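Long-range contact in cytolethal distending toxin protein C (Haemophilus ducreyi, PDB 1SR4), which is one of three subunits of a bacterial genotoxin, with subunits A and B, and probably contributes to carbohydrate binding through its ricin-like trefoil fold: residues Y41-H45 with P149-S153. Sequence-based numbering, arbitrary orientation.
Sequences YLSTH and PFGPS
Tyr41 to Thr44 form a 3-10 turn; Tyr41 at its start lies beside Gly151 of the irregular segment 149-153, their CA atoms 5.6 Å apart, and His45, just after the turn, lies beside Pro149. No backbone-to-backbone hydrogen bond joins the two; the single polar link is His45 NE2 to Phe150 O, at 2.6 Å and 160° at the hydrogen. The carbonyl oxygen lies almost in the imidazole plane, while NE2 is tilted 24° from the carbonyl plane. Pro149 CB sits over the centre of one imidazole face, 3.4 Å from the ring centroid, a CH-pi contact, and Leu42 CA lies over the rim of the opposite face. A second CH-pi contact sets Pro152 CD over the centre of the phenol ring of Tyr41, 3.5 Å from its centroid. Phe150, with CG anti to its backbone N (chi1 167°), brings its ring atom CD2 to 3.9 Å from Tyr41 CB, an apolar contact. Thr44 OG1 lies at the edge of the Phe150 ring, near its plane and 3.6 Å from Phe150 CD2, while donating to Tyr41 O, which also accepts from Thr44 N. His45 ND1 bonds Arg19, so both imidazole nitrogens are engaged and the ring's rotation is fixed. Within this beta-trefoil-family domain, the contact ties the loop before strand 46-50 to the chain leaving strand 144-147; Ser21 of the intervening strand 19-24 bonds both segments, and Gly151 O accepts from Gln66 of subunit A.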
loop_
_atom_site.group_PDB
_atom_site.type_symbol
_atom_site.label_atom_id
_atom_site.label_comp_id
_atom_site.label_asym_id
_atom_site.label_seq_id
_atom_site.Cartn_x
_atom_site.Cartn_y
_atom_site.Cartn_z
ATOM N N TYR C 41 5.096 -14.197 -20.955
ATOM C CA TYR C 41 4.516 -13.606 -19.762
ATOM C C TYR C 41 3.781 -12.274 -19.967
ATOM O O TYR C 41 2.834 -11.967 -19.225
ATOM C CB TYR C 41 5.562 -13.535 -18.627
ATOM C CG TYR C 41 6.716 -12.556 -18.770
ATOM C CD1 TYR C 41 6.577 -11.228 -18.370
ATOM C CD2 TYR C 41 7.973 -12.983 -19.215
ATOM C CE1 TYR C 41 7.652 -10.346 -18.394
ATOM C CE2 TYR C 41 9.063 -12.104 -19.248
ATOM C CZ TYR C 41 8.893 -10.789 -18.830
ATOM O OH TYR C 41 9.962 -9.917 -18.810
ATOM N N LEU C 42 4.168 -11.501 -20.974
ATOM C CA LEU C 42 3.482 -10.232 -21.212
ATOM C C LEU C 42 1.995 -10.422 -21.529
ATOM O O LEU C 42 1.224 -9.464 -21.500
ATOM C CB LEU C 42 4.162 -9.427 -22.339
ATOM C CG LEU C 42 5.524 -8.803 -22.002
ATOM C CD1 LEU C 42 5.997 -7.982 -23.203
ATOM C CD2 LEU C 42 5.432 -7.912 -20.746
ATOM N N SER C 43 1.595 -11.655 -21.831
ATOM C CA SER C 43 0.197 -11.926 -22.112
ATOM C C SER C 43 -0.632 -11.848 -20.827
ATOM O O SER C 43 -1.863 -11.857 -20.884
ATOM C CB SER C 43 0.029 -13.309 -22.746
ATOM O OG SER C 43 0.414 -14.332 -21.852
ATOM N N THR C 44 0.041 -11.781 -19.675
ATOM C CA THR C 44 -0.662 -11.698 -18.391
ATOM C C THR C 44 -0.565 -10.307 -17.768
ATOM O O THR C 44 -1.100 -10.073 -16.672
ATOM C CB THR C 44 -0.109 -12.700 -17.351
ATOM O OG1 THR C 44 1.250 -12.357 -17.044
ATOM C CG2 THR C 44 -0.163 -14.135 -17.883
ATOM N N HIS C 45 0.107 -9.389 -18.469
ATOM C CA HIS C 45 0.295 -8.016 -17.988
ATOM C C HIS C 45 -0.692 -7.009 -18.566
ATOM O O HIS C 45 -1.101 -7.115 -19.727
ATOM C CB HIS C 45 1.698 -7.490 -18.335
ATOM C CG HIS C 45 2.815 -8.167 -17.604
ATOM N ND1 HIS C 45 4.019 -7.544 -17.360
ATOM C CD2 HIS C 45 2.925 -9.416 -17.091
ATOM C CE1 HIS C 45 4.827 -8.381 -16.730
ATOM N NE2 HIS C 45 4.189 -9.523 -16.556
ATOM N N PRO C 149 2.644 -7.976 -11.569
ATOM C CA PRO C 149 2.590 -8.683 -12.851
ATOM C C PRO C 149 3.344 -10.003 -12.858
ATOM O O PRO C 149 4.499 -10.078 -12.410
ATOM C CB PRO C 149 3.159 -7.659 -13.820
ATOM C CG PRO C 149 4.166 -6.897 -12.954
ATOM C CD PRO C 149 3.366 -6.692 -11.696
ATOM N N PHE C 150 2.685 -11.051 -13.357
ATOM C CA PHE C 150 3.289 -12.375 -13.413
ATOM C C PHE C 150 4.557 -12.397 -14.272
ATOM O O PHE C 150 4.627 -11.773 -15.339
ATOM C CB PHE C 150 2.303 -13.398 -14.004
ATOM C CG PHE C 150 2.955 -14.702 -14.390
ATOM C CD1 PHE C 150 3.225 -15.673 -13.422
ATOM C CD2 PHE C 150 3.388 -14.917 -15.709
ATOM C CE1 PHE C 150 3.929 -16.844 -13.749
ATOM C CE2 PHE C 150 4.093 -16.079 -16.060
ATOM C CZ PHE C 150 4.369 -17.050 -15.078
ATOM N N GLY C 151 5.550 -13.153 -13.825
ATOM C CA GLY C 151 6.768 -13.261 -14.604
ATOM C C GLY C 151 8.010 -13.100 -13.759
ATOM O O GLY C 151 7.958 -13.214 -12.533
ATOM N N PRO C 152 9.156 -12.846 -14.400
ATOM C CA PRO C 152 10.426 -12.666 -13.699
ATOM C C PRO C 152 10.475 -11.325 -13.004
ATOM O O PRO C 152 9.703 -10.422 -13.315
ATOM C CB PRO C 152 11.447 -12.767 -14.820
ATOM C CG PRO C 152 10.722 -12.128 -15.974
ATOM C CD PRO C 152 9.330 -12.725 -15.860
ATOM N N SER C 153 11.356 -11.212 -12.022
ATOM C CA SER C 153 11.542 -9.968 -11.310
ATOM C C SER C 153 12.869 -10.098 -10.572
ATOM O O SER C 153 13.365 -11.198 -10.342
ATOM C CB SER C 153 10.384 -9.685 -10.331
ATOM O OG SER C 153 10.391 -10.539 -9.199
#